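ABC transporter periplasmic-binding protein YtfQ (Mycobacterium smegmatis, PDB 6HBD) binds beta-D-galactofuranose and probably serves as the substrate-binding component of an ABC importer for furanose sugars such as L-arabinofuranose. Local coordinates at residues 27-32 and 211-216; 74-79 and 100-105; 258-263 and 291-296. One frame throughout, in Å; residues are numbered along the deposited sequence.

Interaction 1. Residues 27-32 and 211-216. With GZL (beta-D-galactofuranose), chain L.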
loop_
_atom_site.group_PDB
_atom_site.type_symbol
_atom_site.label_atom_id
_atom_site.label_comp_id
_atom_site.label_asym_id
_atom_site.label_seq_id
_atom_site.Cartn_x
_atom_site.Cartn_y
_atom_site.Cartn_z
ATOM N N ALA A 27 5.906 -4.129 -10.259
ATOM C CA ALA A 27 5.649 -2.711 -10.505
ATOM C C ALA A 27 4.170 -2.488 -10.841
ATOM O O ALA A 27 3.841 -1.759 -11.781
ATOM C CB ALA A 27 6.526 -2.212 -11.632
ATOM N N GLU A 28 3.282 -3.138 -10.077
ATOM C CA GLU A 28 1.826 -3.059 -10.272
ATOM C C GLU A 28 1.183 -1.633 -10.082
ATOM O O GLU A 28 0.092 -1.428 -10.604
ATOM C CB GLU A 28 1.090 -4.107 -9.381
ATOM C CG GLU A 28 0.973 -3.811 -7.886
ATOM C CD GLU A 28 2.265 -3.797 -7.100
ATOM O OE1 GLU A 28 2.264 -3.223 -5.988
ATOM O OE2 GLU A 28 3.278 -4.348 -7.592
ATOM N N SER A 29 1.795 -0.699 -9.298
ATOM C CA SER A 29 1.261 0.646 -9.079
ATOM C C SER A 29 2.346 1.702 -9.004
ATOM O O SER A 29 3.537 1.372 -8.882
ATOM C CB SER A 29 0.498 0.673 -7.762
ATOM O OG SER A 29 1.364 0.398 -6.670
ATOM N N GLY A 30 1.906 2.963 -8.989
ATOM C CA GLY A 30 2.764 4.129 -8.804
ATOM C C GLY A 30 3.474 4.076 -7.472
ATOM O O GLY A 30 4.692 4.307 -7.383
ATOM N N TRP A 31 2.698 3.725 -6.424
ATOM C CA TRP A 31 3.236 3.542 -5.071
ATOM C C TRP A 31 4.441 2.585 -5.107
ATOM O O TRP A 31 5.424 2.812 -4.414
ATOM C CB TRP A 31 2.151 2.960 -4.127
ATOM C CG TRP A 31 2.507 3.034 -2.667
ATOM C CD1 TRP A 31 2.044 3.931 -1.752
ATOM C CD2 TRP A 31 3.424 2.193 -1.972
ATOM N NE1 TRP A 31 2.625 3.702 -0.532
ATOM C CE2 TRP A 31 3.505 2.665 -0.648
ATOM C CE3 TRP A 31 4.149 1.051 -2.323
ATOM C CZ2 TRP A 31 4.269 2.031 0.318
ATOM C CZ3 TRP A 31 4.958 0.468 -1.377
ATOM C CH2 TRP A 31 5.019 0.963 -0.076
ATOM N N ARG A 32 4.331 1.488 -5.861
ATOM C CA ARG A 32 5.382 0.470 -5.963
ATOM C C ARG A 32 6.621 1.017 -6.669
ATOM O O ARG A 32 7.757 0.814 -6.212
ATOM C CB ARG A 32 4.864 -0.739 -6.766
ATOM C CG ARG A 32 5.519 -2.039 -6.384
ATOM C CD ARG A 32 4.871 -2.626 -5.166
ATOM N NE ARG A 32 5.791 -2.822 -4.076
ATOM C CZ ARG A 32 5.432 -3.098 -2.831
ATOM N NH1 ARG A 32 6.351 -3.253 -1.892
ATOM N NH2 ARG A 32 4.138 -3.200 -2.508
ATOM N N ALA A 211 -11.567 2.856 -3.739
ATOM C CA ALA A 211 -10.454 2.143 -4.331
ATOM C C ALA A 211 -9.414 1.942 -3.244
ATOM O O ALA A 211 -9.049 2.897 -2.578
ATOM C CB ALA A 211 -9.885 2.925 -5.500
ATOM N N GLN A 212 -8.932 0.706 -3.053
ATOM C CA GLN A 212 -7.936 0.433 -2.015
ATOM C C GLN A 212 -6.543 0.877 -2.432
ATOM O O GLN A 212 -5.590 0.739 -1.661
ATOM C CB GLN A 212 -7.955 -1.056 -1.616
ATOM C CG GLN A 212 -9.165 -1.399 -0.751
ATOM C CD GLN A 212 -9.254 -2.873 -0.485
ATOM O OE1 GLN A 212 -8.305 -3.638 -0.702
ATOM N NE2 GLN A 212 -10.411 -3.308 -0.029
ATOM N N ASN A 213 -6.417 1.405 -3.654
ATOM C CA ASN A 213 -5.145 1.889 -4.171
ATOM C C ASN A 213 -5.552 2.865 -5.257
ATOM O O ASN A 213 -6.425 2.523 -6.051
ATOM C CB ASN A 213 -4.340 0.691 -4.637
ATOM C CG ASN A 213 -3.645 0.798 -5.934
ATOM O OD1 ASN A 213 -4.132 0.314 -6.954
ATOM N ND2 ASN A 213 -2.480 1.409 -5.918
ATOM N N ASP A 214 -5.046 4.111 -5.230
ATOM C CA ASP A 214 -5.542 5.097 -6.188
ATOM C C ASP A 214 -5.260 4.738 -7.665
ATOM O O ASP A 214 -5.958 5.284 -8.516
ATOM C CB ASP A 214 -5.145 6.557 -5.869
ATOM C CG ASP A 214 -3.764 6.916 -5.425
ATOM O OD1 ASP A 214 -2.821 6.186 -5.783
ATOM O OD2 ASP A 214 -3.620 7.963 -4.747
ATOM N N ASP A 215 -4.349 3.777 -7.984
ATOM C CA ASP A 215 -4.196 3.323 -9.376
ATOM C C ASP A 215 -5.514 2.670 -9.822
ATOM O O ASP A 215 -6.041 3.029 -10.874
ATOM C CB ASP A 215 -3.038 2.346 -9.553
ATOM C CG ASP A 215 -1.700 3.019 -9.520
ATOM O OD1 ASP A 215 -1.456 3.820 -8.581
ATOM O OD2 ASP A 215 -0.887 2.753 -10.422
ATOM N N MET A 216 -6.106 1.810 -8.978
ATOM C CA MET A 216 -7.405 1.202 -9.307
ATOM C C MET A 216 -8.495 2.260 -9.441
ATOM O O MET A 216 -9.320 2.168 -10.339
ATOM C CB MET A 216 -7.803 0.149 -8.264
ATOM C CG MET A 216 -6.940 -1.096 -8.350
ATOM S SD MET A 216 -7.189 -2.374 -7.119
ATOM C CE MET A 216 -7.725 -1.440 -5.713
HETATM C C6 GZL L . 1.001 -0.690 1.146
HETATM C C5 GZL L . 1.609 -1.368 -0.063
HETATM C C4 GZL L . 0.625 -1.479 -1.214
HETATM C C3 GZL L . 0.098 -0.151 -1.749
HETATM C C2 GZL L . -0.295 -0.540 -3.161
HETATM O O6 GZL L . 1.895 -0.769 2.250
HETATM O O5 GZL L . 2.152 -2.646 0.282
HETATM O O4 GZL L . 1.288 -2.066 -2.356
HETATM O O3 GZL L . -1.017 0.377 -1.051
HETATM C C1 GZL L . 0.888 -1.404 -3.564
HETATM O O2 GZL L . -0.438 0.555 -4.053
HETATM O O1 GZL L . 0.325 -2.274 -4.479
#

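Interaction 2. Residues 74-79 and 100-105. With GZL (beta-D-galactofuranose), chain L.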
loop_
_atom_site.group_PDB
_atom_site.type_symbol
_atom_site.label_atom_id
_atom_site.label_comp_id
_atom_site.label_asym_id
_atom_site.label_seq_id
_atom_site.Cartn_x
_atom_site.Cartn_y
_atom_site.Cartn_z
ATOM N N VAL A 74 24.387 -13.002 1.624
ATOM C CA VAL A 74 24.129 -11.593 1.958
ATOM C C VAL A 74 24.114 -11.419 3.476
ATOM O O VAL A 74 24.032 -12.404 4.206
ATOM C CB VAL A 74 22.867 -10.998 1.264
ATOM C CG1 VAL A 74 22.879 -11.258 -0.240
ATOM C CG2 VAL A 74 21.577 -11.496 1.885
ATOM N N ASP A 75 24.228 -10.179 3.945
ATOM C CA ASP A 75 24.267 -9.876 5.376
ATOM C C ASP A 75 22.854 -9.736 5.974
ATOM O O ASP A 75 22.643 -10.148 7.110
ATOM C CB ASP A 75 25.123 -8.618 5.639
ATOM C CG ASP A 75 26.536 -8.710 5.075
ATOM O OD1 ASP A 75 27.167 -9.788 5.216
ATOM O OD2 ASP A 75 27.006 -7.711 4.483
ATOM N N VAL A 76 21.906 -9.127 5.235
ATOM C CA VAL A 76 20.502 -8.966 5.657
ATOM C C VAL A 76 19.619 -9.142 4.426
ATOM O O VAL A 76 20.056 -8.842 3.314
ATOM C CB VAL A 76 20.246 -7.587 6.335
ATOM C CG1 VAL A 76 18.758 -7.367 6.624
ATOM C CG2 VAL A 76 21.057 -7.437 7.613
ATOM N N ILE A 77 18.382 -9.632 4.623
ATOM C CA ILE A 77 17.370 -9.775 3.560
ATOM C C ILE A 77 16.125 -8.977 3.955
ATOM O O ILE A 77 15.768 -8.899 5.133
ATOM C CB ILE A 77 17.023 -11.267 3.238
ATOM C CG1 ILE A 77 18.209 -11.937 2.515
ATOM C CG2 ILE A 77 15.748 -11.376 2.374
ATOM C CD1 ILE A 77 18.191 -13.475 2.453
ATOM N N ALA A 78 15.481 -8.369 2.964
ATOM C CA ALA A 78 14.247 -7.634 3.172
ATOM C C ALA A 78 13.381 -7.833 1.959
ATOM O O ALA A 78 13.900 -8.059 0.868
ATOM C CB ALA A 78 14.540 -6.164 3.391
ATOM N N PHE A 79 12.062 -7.834 2.156
ATOM C CA PHE A 79 11.119 -8.026 1.060
ATOM C C PHE A 79 9.752 -7.512 1.452
ATOM O O PHE A 79 9.531 -7.161 2.613
ATOM C CB PHE A 79 11.047 -9.516 0.647
ATOM C CG PHE A 79 10.381 -10.460 1.622
ATOM C CD1 PHE A 79 11.024 -10.850 2.788
ATOM C CD2 PHE A 79 9.127 -10.990 1.355
ATOM C CE1 PHE A 79 10.395 -11.688 3.702
ATOM C CE2 PHE A 79 8.498 -11.831 2.271
ATOM C CZ PHE A 79 9.140 -12.177 3.436
ATOM N N PRO A 100 19.366 -11.981 9.035
ATOM C CA PRO A 100 18.149 -11.344 9.579
ATOM C C PRO A 100 17.146 -10.923 8.492
ATOM O O PRO A 100 17.555 -10.700 7.343
ATOM C CB PRO A 100 18.695 -10.132 10.326
ATOM C CG PRO A 100 20.133 -10.420 10.577
ATOM C CD PRO A 100 20.566 -11.191 9.373
ATOM N N VAL A 101 15.841 -10.801 8.853
ATOM C CA VAL A 101 14.804 -10.454 7.892
ATOM C C VAL A 101 14.051 -9.202 8.327
ATOM O O VAL A 101 13.722 -9.078 9.501
ATOM C CB VAL A 101 13.853 -11.655 7.670
ATOM C CG1 VAL A 101 12.741 -11.316 6.685
ATOM C CG2 VAL A 101 14.629 -12.882 7.200
ATOM N N ILE A 102 13.769 -8.277 7.368
ATOM C CA ILE A 102 12.971 -7.059 7.606
ATOM C C ILE A 102 11.815 -7.089 6.603
ATOM O O ILE A 102 12.035 -7.293 5.407
ATOM C CB ILE A 102 13.763 -5.709 7.514
ATOM C CG1 ILE A 102 14.970 -5.688 8.478
ATOM C CG2 ILE A 102 12.821 -4.516 7.787
ATOM C CD1 ILE A 102 15.994 -4.542 8.236
ATOM N N LEU A 103 10.587 -6.884 7.102
ATOM C CA LEU A 103 9.380 -6.869 6.276
ATOM C C LEU A 103 9.035 -5.419 6.004
ATOM O O LEU A 103 9.069 -4.618 6.941
ATOM C CB LEU A 103 8.225 -7.591 6.998
ATOM C CG LEU A 103 8.097 -9.110 6.728
ATOM C CD1 LEU A 103 9.451 -9.836 6.772
ATOM C CD2 LEU A 103 7.103 -9.731 7.685
ATOM N N THR A 104 8.803 -5.053 4.716
ATOM C CA THR A 104 8.488 -3.674 4.332
ATOM C C THR A 104 7.128 -3.613 3.596
ATOM O O THR A 104 6.862 -4.419 2.703
ATOM C CB THR A 104 9.656 -2.980 3.559
ATOM O OG1 THR A 104 9.486 -3.070 2.148
ATOM C CG2 THR A 104 11.014 -3.478 3.954
ATOM N N ASP A 105 6.245 -2.700 4.061
ATOM C CA ASP A 105 4.918 -2.351 3.552
ATOM C C ASP A 105 3.868 -3.492 3.484
ATOM O O ASP A 105 2.718 -3.209 3.159
ATOM C CB ASP A 105 5.043 -1.649 2.196
ATOM C CG ASP A 105 5.537 -2.454 1.019
ATOM O OD1 ASP A 105 4.717 -3.181 0.405
ATOM O OD2 ASP A 105 6.737 -2.326 0.672
HETATM C C6 GZL L . 1.001 -0.690 1.146
HETATM C C5 GZL L . 1.609 -1.368 -0.063
HETATM C C4 GZL L . 0.625 -1.479 -1.214
HETATM C C3 GZL L . 0.098 -0.151 -1.749
HETATM C C2 GZL L . -0.295 -0.540 -3.161
HETATM O O6 GZL L . 1.895 -0.769 2.250
HETATM O O5 GZL L . 2.152 -2.646 0.282
HETATM O O4 GZL L . 1.288 -2.066 -2.356
HETATM O O3 GZL L . -1.017 0.377 -1.051
HETATM C C1 GZL L . 0.888 -1.404 -3.564
HETATM O O2 GZL L . -0.438 0.555 -4.053
HETATM O O1 GZL L . 0.325 -2.274 -4.479
#

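Interaction 3. Residues 258-263 and 291-296. With ZN (zinc ion), chain D.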
loop_
_atom_site.group_PDB
_atom_site.type_symbol
_atom_site.label_atom_id
_atom_site.label_comp_id
_atom_site.label_asym_id
_atom_site.label_seq_id
_atom_site.Cartn_x
_atom_site.Cartn_y
_atom_site.Cartn_z
ATOM N N ILE A 258 -8.385 11.447 -0.499
ATOM C CA ILE A 258 -7.257 10.515 -0.612
ATOM C C ILE A 258 -6.581 10.404 0.760
ATOM O O ILE A 258 -6.431 11.415 1.449
ATOM C CB ILE A 258 -6.237 10.874 -1.734
ATOM C CG1 ILE A 258 -6.886 10.719 -3.117
ATOM C CG2 ILE A 258 -4.985 9.965 -1.636
ATOM C CD1 ILE A 258 -5.945 10.948 -4.320
ATOM N N VAL A 259 -6.200 9.167 1.145
ATOM C CA VAL A 259 -5.524 8.863 2.399
ATOM C C VAL A 259 -4.130 8.378 1.999
ATOM O O VAL A 259 -4.005 7.400 1.263
ATOM C CB VAL A 259 -6.286 7.838 3.281
ATOM C CG1 VAL A 259 -5.454 7.456 4.502
ATOM C CG2 VAL A 259 -7.634 8.393 3.720
ATOM N N GLU A 260 -3.095 9.103 2.470
ATOM C CA GLU A 260 -1.693 8.893 2.152
ATOM C C GLU A 260 -1.146 7.612 2.708
ATOM O O GLU A 260 -1.321 7.346 3.888
ATOM C CB GLU A 260 -0.869 10.071 2.748
ATOM C CG GLU A 260 0.642 10.056 2.564
ATOM C CD GLU A 260 1.278 11.279 3.193
ATOM O OE1 GLU A 260 2.033 11.149 4.190
ATOM O OE2 GLU A 260 0.976 12.386 2.704
ATOM N N CYS A 261 -0.401 6.871 1.893
ATOM C CA CYS A 261 0.383 5.725 2.333
ATOM C C CYS A 261 1.760 6.056 1.783
ATOM O O CYS A 261 1.915 6.172 0.568
ATOM C CB CYS A 261 -0.139 4.402 1.790
ATOM S SG CYS A 261 0.850 2.979 2.305
ATOM N N ASN A 262 2.729 6.279 2.653
ATOM C CA ASN A 262 4.041 6.781 2.267
ATOM C C ASN A 262 4.996 5.722 1.663
ATOM O O ASN A 262 5.450 4.824 2.374
ATOM C CB ASN A 262 4.649 7.446 3.492
ATOM C CG ASN A 262 5.775 8.403 3.215
ATOM O OD1 ASN A 262 6.689 8.107 2.411
ATOM N ND2 ASN A 262 5.749 9.544 3.936
ATOM N N PRO A 263 5.385 5.861 0.379
ATOM C CA PRO A 263 6.303 4.879 -0.221
ATOM C C PRO A 263 7.772 5.049 0.087
ATOM O O PRO A 263 8.526 4.123 -0.198
ATOM C CB PRO A 263 6.082 5.084 -1.728
ATOM C CG PRO A 263 5.740 6.490 -1.852
ATOM C CD PRO A 263 4.988 6.882 -0.611
ATOM N N GLU A 291 -1.825 10.829 6.405
ATOM C CA GLU A 291 -2.642 12.032 6.406
ATOM C C GLU A 291 -3.609 11.891 5.256
ATOM O O GLU A 291 -3.427 11.014 4.401
ATOM C CB GLU A 291 -1.817 13.316 6.286
ATOM C CG GLU A 291 -1.108 13.528 4.959
ATOM C CD GLU A 291 -0.523 14.907 4.759
ATOM O OE1 GLU A 291 0.618 14.970 4.259
ATOM O OE2 GLU A 291 -1.190 15.916 5.078
ATOM N N ALA A 292 -4.639 12.726 5.236
ATOM C CA ALA A 292 -5.623 12.660 4.181
ATOM C C ALA A 292 -5.865 14.022 3.574
ATOM O O ALA A 292 -5.610 15.038 4.214
ATOM C CB ALA A 292 -6.911 12.074 4.715
ATOM N N PHE A 293 -6.326 14.037 2.316
ATOM C CA PHE A 293 -6.550 15.272 1.575
ATOM C C PHE A 293 -7.905 15.272 0.890
ATOM O O PHE A 293 -8.353 14.240 0.398
ATOM C CB PHE A 293 -5.476 15.449 0.486
ATOM C CG PHE A 293 -4.085 15.041 0.870
ATOM C CD1 PHE A 293 -3.229 15.938 1.469
ATOM C CD2 PHE A 293 -3.622 13.769 0.599
ATOM C CE1 PHE A 293 -1.911 15.588 1.756
ATOM C CE2 PHE A 293 -2.324 13.399 0.934
ATOM C CZ PHE A 293 -1.467 14.323 1.491
ATOM N N ASP A 294 -8.550 16.444 0.884
ATOM C CA ASP A 294 -9.742 16.745 0.114
ATOM C C ASP A 294 -9.136 17.386 -1.169
ATOM O O ASP A 294 -7.914 17.299 -1.343
ATOM C CB ASP A 294 -10.711 17.670 0.894
ATOM C CG ASP A 294 -10.249 19.097 1.165
ATOM O OD1 ASP A 294 -9.258 19.530 0.543
ATOM O OD2 ASP A 294 -10.884 19.779 2.001
ATOM N N GLN A 295 -9.919 18.005 -2.049
ATOM C CA GLN A 295 -9.329 18.613 -3.254
ATOM C C GLN A 295 -8.421 19.812 -2.936
ATOM O O GLN A 295 -7.285 19.803 -3.378
ATOM C CB GLN A 295 -10.413 18.997 -4.251
ATOM C CG GLN A 295 -9.996 20.009 -5.306
ATOM C CD GLN A 295 -11.093 20.168 -6.300
ATOM O OE1 GLN A 295 -12.256 20.331 -5.929
ATOM N NE2 GLN A 295 -10.765 20.146 -7.579
ATOM N N ALA A 296 -8.907 20.832 -2.194
ATOM C CA ALA A 296 -8.103 22.014 -1.853
ATOM C C ALA A 296 -6.773 21.651 -1.197
ATOM O O ALA A 296 -5.746 22.288 -1.473
ATOM C CB ALA A 296 -8.894 22.919 -0.931
HETATM ZN ZN ZN D . 2.110 13.546 4.174
HETATM O O HOH W 1 3.845 14.140 3.189
#

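Interaction 1. Residues 27-32 and 211-216
Gly30 N donates to Asp215 OD2 at 3.1 Å, on the syn side and 31° out of the carboxylate plane. A weak second bond runs from Gly30 N to Asp215 OD1 at 3.5 Å. Asp215 OD2 also lies 3.3 Å from Ser29 CA, so the carboxylate rests against the start of helix 30-46.

Each segment has an N-cap residue that also serves the sugar. With its hydroxyl between the backbone N and the carbonyl carbon (chi1 63°), Ser29 OG accepts from Arg32 N and donates to galactofuranose O2 at 3.2 Å. Asn213 OD1 accepts from Met216 N at 3.2 Å, with the donor above the carbonyl plane. Asn213 ND2 is bonded to Asp241 OD2 and gives sugar O2 a weak bond of 2.9 Å. Sugar O2 is thus met from both segments, more weakly by Asn213. Trp31 lays one ring face against the sugar near C3 and C5. Arg32 NH2 approaches sugar O4 to 3.1 Å at the guanidinium edge, while its NH1 forms a salt bridge with Asp105.

Helix 30-46 follows strand 19-24 of one sheet. Helix 214-226 follows strand 208-211 of the other sheet; that strand lies between 146-152 and 236-239. The contact thus joins the two lobes beside the bound sugar.

Interaction 2. Residues 74-79 and 100-105
Ile77 and Phe79 exchange four backbone hydrogen bonds with the facing strand. Ile77 N donates to Pro100 O at 3.0 Å, and Ile77 O accepts from Ile102 N. Phe79 N donates to Ile102 O, and Phe79 O accepts from Thr104 N. The strand axes run parallel within 20° and approach to 4.8 Å. Two CA-H...O contacts join them, Val101 CA to Ile77 O and Ala78 CA to Ile102 O.

Apolar contacts lie on both faces. On one, the Phe79 ring reaches across to its neighbours because CG lies between backbone N and carbonyl carbon (chi1 71°). Phe79 CE1 is 3.7 Å from Leu103 CD1, the two side chains side by side. Val101 CG1 comes to the ring edge, 3.8 Å from Phe79 CE1. On the other face Ala78 CB packs on Ile102 CB at 4.2 Å.

Polar contacts with the sugar follow the second strand. Galactofuranose O6 donates to Asp105 O at 2.7 Å. Asp105 OD1 lies 2.6 Å from sugar O5 and also bonds to Ser80.

The two strands and helix 88-97 form a beta-alpha-beta unit. Ligand residues just past the C-terminal ends of parallel strands, like Asp105, are characteristic of the lobes of periplasmic sugar-binding proteins.

Interaction 3. Residues 258-263 and 291-296
Glu260 and Glu291 form a zinc site at one end of an antiparallel strand pair, 258-260 with 292-293. Glu260 binds the metal through both carboxylate oxygens. Its OE2 lies 2.2 Å from zinc, and its OE1 lies 2.4 Å from zinc. Glu291 uses one oxygen, with OE1 at 2.1 Å from zinc. A water oxygen, also 2.1 Å from the ion, is a further ligand. Glu260 reaches the metal with an extended chain, its CG anti to the backbone N (chi1 179°). Glu291 CG instead lies between backbone N and carbonyl carbon (chi1 67°), and from there its extended chain brings OE1 to the ion. The two carboxylate planes are turned 75° apart. Glu260 OE2 and Glu291 OE1 come within 3.0 Å, a closeness explained by the shared cation, which probably offsets their repulsion. Glu260 OE2 also faces the edge of the Phe293 ring, 3.3 Å from CZ.

The backbone sets the glutamates next to each other. Glu260 N donates to Glu291 O at 2.7 Å, in a nearly straight bond. Ile258 and Phe293 form a hydrogen-bonded pair, with N to O bonds in both directions. Val259 and Ala292 are a non-hydrogen-bonded pair, and Val259 CG2 touches Ala292 CB at 3.9 Å.

Cys261, next along the chain, lines the sugar pocket. Strand 257-260 lies between strand 236-239 and strand 292-293, the outermost on that side of its sheet. Ile258 and Phe293 pack on Leu250 of helix 244-252. On the opposite face Val259 touches Glu127 of helix 124-138. Glu260 lies against Leu309 of helix 305-313, and Asp294 caps helix 295-301 through Gln297 N.

Overall arrangement
The galactofuranose is touched by interactions 1 and 2, and by interaction 3 through Cys261 alone; the zinc site does not touch it. Interactions 1 and 2 have centres about 23 Å apart. They meet in the salt bridge Arg32 NH1 to Asp105 OD2, 2.8 Å, and Trp31 CH2 packs 3.5 Å from Asp105 CB. Interaction 2 is nested in the chain loop closed by interaction 1. Trp31 NE1 lies 2.8 Å from Cys261 O, a probable but weak hydrogen bond, so Trp31 links interactions 1 and 3. Interactions 2 and 3 do not touch: their nearest atoms are about 6 Å apart. They belong to different sheets, with interaction 1 spanning the cleft between the two lobes.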